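Local coordinates for predicted protein (Acinetobacter sp. RUH2624, PDB 4MEA), which hydrolyses epoxides to diols as a secreted Cif virulence factor with the alpha/beta hydrolase fold, at residues T59-F67 with P127-G136. Numbering follows the deposited sequence.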
loop_
_atom_site.group_PDB
_atom_site.type_symbol
_atom_site.label_atom_id
_atom_site.label_comp_id
_atom_site.label_asym_id
_atom_site.label_seq_id
_atom_site.Cartn_x
_atom_site.Cartn_y
_atom_site.Cartn_z
ATOM N N THR A 59 -27.432 2.156 -31.597
ATOM C CA THR A 59 -25.995 1.979 -31.446
ATOM C C THR A 59 -25.705 1.231 -30.158
ATOM O O THR A 59 -26.145 1.647 -29.082
ATOM C CB THR A 59 -25.276 3.330 -31.407
ATOM O OG1 THR A 59 -25.570 4.046 -32.608
ATOM C CG2 THR A 59 -23.766 3.139 -31.269
ATOM N N PRO A 60 -24.976 0.110 -30.260
ATOM C CA PRO A 60 -24.700 -0.644 -29.038
ATOM C C PRO A 60 -23.768 0.127 -28.106
ATOM O O PRO A 60 -22.908 0.878 -28.552
ATOM C CB PRO A 60 -24.020 -1.917 -29.554
ATOM C CG PRO A 60 -24.505 -2.057 -30.974
ATOM C CD PRO A 60 -24.612 -0.642 -31.474
ATOM N N ILE A 61 -23.969 -0.050 -26.810
ATOM C CA ILE A 61 -23.079 0.530 -25.823
ATOM C C ILE A 61 -22.524 -0.614 -24.988
ATOM O O ILE A 61 -23.279 -1.369 -24.379
ATOM C CB ILE A 61 -23.813 1.522 -24.917
ATOM C CG1 ILE A 61 -24.692 2.456 -25.754
ATOM C CG2 ILE A 61 -22.812 2.321 -24.075
ATOM C CD1 ILE A 61 -25.600 3.331 -24.941
ATOM N N VAL A 62 -21.203 -0.746 -24.981
ATOM C CA VAL A 62 -20.545 -1.787 -24.201
ATOM C C VAL A 62 -19.965 -1.165 -22.921
ATOM O O VAL A 62 -19.276 -0.151 -22.985
ATOM C CB VAL A 62 -19.456 -2.488 -25.040
ATOM C CG1 VAL A 62 -18.653 -3.482 -24.191
ATOM C CG2 VAL A 62 -20.090 -3.174 -26.261
ATOM N N PHE A 63 -20.289 -1.752 -21.767
ATOM C CA PHE A 63 -19.869 -1.227 -20.459
ATOM C C PHE A 63 -18.923 -2.205 -19.782
ATOM O O PHE A 63 -19.248 -3.383 -19.636
ATOM C CB PHE A 63 -21.059 -1.032 -19.516
ATOM C CG PHE A 63 -22.111 -0.078 -20.018
ATOM C CD1 PHE A 63 -22.040 1.275 -19.716
ATOM C CD2 PHE A 63 -23.199 -0.544 -20.742
ATOM C CE1 PHE A 63 -23.027 2.156 -20.160
ATOM C CE2 PHE A 63 -24.190 0.331 -21.189
ATOM C CZ PHE A 63 -24.101 1.679 -20.900
ATOM N N ILE A 64 -17.779 -1.703 -19.331
ATOM C CA ILE A 64 -16.753 -2.530 -18.705
ATOM C C ILE A 64 -16.416 -2.046 -17.284
ATOM O O ILE A 64 -15.850 -0.959 -17.098
ATOM C CB ILE A 64 -15.463 -2.539 -19.543
ATOM C CG1 ILE A 64 -15.760 -2.945 -20.997
ATOM C CG2 ILE A 64 -14.430 -3.468 -18.910
ATOM C CD1 ILE A 64 -16.217 -4.421 -21.155
ATOM N N HIS A 65 -16.751 -2.869 -16.291
ATOM C CA HIS A 65 -16.525 -2.547 -14.881
ATOM C C HIS A 65 -15.057 -2.672 -14.479
ATOM O O HIS A 65 -14.204 -3.047 -15.289
ATOM C CB HIS A 65 -17.345 -3.512 -14.013
ATOM C CG HIS A 65 -16.767 -4.894 -13.950
ATOM N ND1 HIS A 65 -15.832 -5.268 -13.008
ATOM C CD2 HIS A 65 -16.964 -5.979 -14.737
ATOM C CE1 HIS A 65 -15.488 -6.528 -13.208
ATOM N NE2 HIS A 65 -16.163 -6.984 -14.250
ATOM N N GLY A 66 -14.773 -2.382 -13.213
ATOM C CA GLY A 66 -13.443 -2.569 -12.655
ATOM C C GLY A 66 -13.457 -3.248 -11.295
ATOM O O GLY A 66 -14.396 -3.981 -10.967
ATOM N N PHE A 67 -12.418 -2.985 -10.496
ATOM C CA PHE A 67 -12.213 -3.647 -9.208
ATOM C C PHE A 67 -13.279 -3.258 -8.192
ATOM O O PHE A 67 -13.632 -2.084 -8.074
ATOM C CB PHE A 67 -10.831 -3.283 -8.663
ATOM C CG PHE A 67 -10.503 -3.930 -7.352
ATOM C CD1 PHE A 67 -10.139 -5.267 -7.295
ATOM C CD2 PHE A 67 -10.502 -3.190 -6.179
ATOM C CE1 PHE A 67 -9.808 -5.868 -6.089
ATOM C CE2 PHE A 67 -10.173 -3.786 -4.963
ATOM C CZ PHE A 67 -9.822 -5.128 -4.925
ATOM N N PRO A 127 -20.907 0.604 -35.800
ATOM C CA PRO A 127 -20.018 0.950 -34.683
ATOM C C PRO A 127 -20.737 0.891 -33.335
ATOM O O PRO A 127 -21.947 0.662 -33.277
ATOM C CB PRO A 127 -19.619 2.395 -34.997
ATOM C CG PRO A 127 -20.801 2.947 -35.706
ATOM C CD PRO A 127 -21.375 1.800 -36.520
ATOM N N ILE A 128 -19.990 1.101 -32.259
ATOM C CA ILE A 128 -20.556 1.031 -30.919
ATOM C C ILE A 128 -19.964 2.141 -30.081
ATOM O O ILE A 128 -18.998 2.788 -30.489
ATOM C CB ILE A 128 -20.210 -0.304 -30.218
ATOM C CG1 ILE A 128 -18.708 -0.358 -29.899
ATOM C CG2 ILE A 128 -20.661 -1.497 -31.064
ATOM C CD1 ILE A 128 -18.268 -1.581 -29.110
ATOM N N TYR A 129 -20.549 2.359 -28.910
ATOM C CA TYR A 129 -19.963 3.253 -27.921
ATOM C C TYR A 129 -19.373 2.376 -26.818
ATOM O O TYR A 129 -19.904 1.301 -26.535
ATOM C CB TYR A 129 -21.021 4.191 -27.349
ATOM C CG TYR A 129 -21.671 5.095 -28.375
ATOM C CD1 TYR A 129 -20.907 5.822 -29.274
ATOM C CD2 TYR A 129 -23.052 5.224 -28.440
ATOM C CE1 TYR A 129 -21.501 6.653 -30.208
ATOM C CE2 TYR A 129 -23.655 6.050 -29.370
ATOM C CZ TYR A 129 -22.874 6.765 -30.253
ATOM O OH TYR A 129 -23.469 7.590 -31.183
ATOM N N TYR A 130 -18.286 2.839 -26.204
ATOM C CA TYR A 130 -17.534 2.052 -25.232
ATOM C C TYR A 130 -17.362 2.858 -23.940
ATOM O O TYR A 130 -16.880 3.995 -23.958
ATOM C CB TYR A 130 -16.166 1.685 -25.817
ATOM C CG TYR A 130 -15.416 0.584 -25.099
ATOM C CD1 TYR A 130 -15.537 -0.743 -25.508
ATOM C CD2 TYR A 130 -14.551 0.867 -24.041
ATOM C CE1 TYR A 130 -14.835 -1.763 -24.876
ATOM C CE2 TYR A 130 -13.842 -0.156 -23.393
ATOM C CZ TYR A 130 -13.987 -1.469 -23.823
ATOM O OH TYR A 130 -13.292 -2.500 -23.204
ATOM N N VAL A 131 -17.782 2.269 -22.824
ATOM C CA VAL A 131 -17.813 2.959 -21.539
ATOM C C VAL A 131 -17.096 2.076 -20.521
ATOM O O VAL A 131 -17.449 0.904 -20.348
ATOM C CB VAL A 131 -19.276 3.256 -21.089
ATOM C CG1 VAL A 131 -19.311 3.911 -19.707
ATOM C CG2 VAL A 131 -19.987 4.140 -22.117
ATOM N N SER A 132 -16.079 2.633 -19.866
ATOM C CA SER A 132 -15.206 1.848 -18.993
ATOM C C SER A 132 -15.027 2.518 -17.624
ATOM O O SER A 132 -15.081 3.742 -17.529
ATOM C CB SER A 132 -13.853 1.670 -19.691
ATOM O OG SER A 132 -12.890 1.106 -18.831
ATOM N N HIS A 133 -14.820 1.717 -16.573
ATOM C CA HIS A 133 -14.626 2.240 -15.214
ATOM C C HIS A 133 -13.544 1.466 -14.460
ATOM O O HIS A 133 -13.457 0.248 -14.585
ATOM C CB HIS A 133 -15.946 2.186 -14.426
ATOM C CG HIS A 133 -15.851 2.728 -13.027
ATOM N ND1 HIS A 133 -15.971 1.930 -11.910
ATOM C CD2 HIS A 133 -15.683 3.992 -12.567
ATOM C CE1 HIS A 133 -15.869 2.674 -10.823
ATOM N NE2 HIS A 133 -15.691 3.929 -11.192
ATOM N N ASP A 134 -12.734 2.174 -13.669
ATOM C CA ASP A 134 -11.742 1.519 -12.810
ATOM C C ASP A 134 -10.844 0.599 -13.653
ATOM O O ASP A 134 -10.325 1.031 -14.683
ATOM C CB ASP A 134 -12.442 0.752 -11.683
ATOM C CG ASP A 134 -11.506 0.384 -10.542
ATOM O OD1 ASP A 134 -11.487 1.118 -9.529
ATOM O OD2 ASP A 134 -10.800 -0.645 -10.638
ATOM N N LEU A 135 -10.663 -0.652 -13.227
ATOM C CA LEU A 135 -9.795 -1.588 -13.951
ATOM C C LEU A 135 -10.213 -1.777 -15.416
ATOM O O LEU A 135 -9.418 -2.222 -16.239
ATOM C CB LEU A 135 -9.735 -2.948 -13.255
ATOM C CG LEU A 135 -8.750 -3.162 -12.104
ATOM C CD1 LEU A 135 -8.797 -4.637 -11.666
ATOM C CD2 LEU A 135 -7.332 -2.751 -12.483
ATOM N N GLY A 136 -11.456 -1.447 -15.742
ATOM C CA GLY A 136 -11.859 -1.434 -17.138
ATOM C C GLY A 136 -10.908 -0.546 -17.929
ATOM O O GLY A 136 -10.606 -0.823 -19.090
HETATM O O HOH W 1 -15.496 -0.687 -11.060
#
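Ile61-Ile64 and Tyr129-Ser132 pair as neighbouring parallel strands of the central alpha/beta hydrolase sheet. Five backbone hydrogen bonds join them, from Tyr129 N to Pro60 O through His133 N to Ile64 O. Thr59 CG2 lies over one face of the Tyr129 ring, 3.7 Å from its centroid. Phe63 CD1 rests 3.7 Å from Val131 CB, and Ile64 CG1 sits 3.6 Å from Tyr130 CZ on the other face.

Asp134 follows, with phi 55° and psi -130° in the tight turn leading into helix 136-146. This matches the nucleophile elbow of the fold. Asp134 CB packs 3.6 Å from Gly66 CA. Asp134 CG, anti to the backbone N (chi1 -164°), lies 3.5 Å from Phe67 N. Asp134 OD2 accepts hydrogen bonds from Phe67 N (2.8 Å), well above the carboxylate plane, and Leu135 N (2.6 Å), anti and slightly to the other face. OD1 is hydrogen-bonded to His305 NE2. A water bridges Gly66 N and His133 ND1, and His133 NE2 is hydrogen-bonded to His305 O.

Asp134 is probably the nucleophile, as in related epoxide hydrolases. The two N-H groups fix OD2 and would form the oxyanion hole, consistent with OD1 being the attacking oxygen.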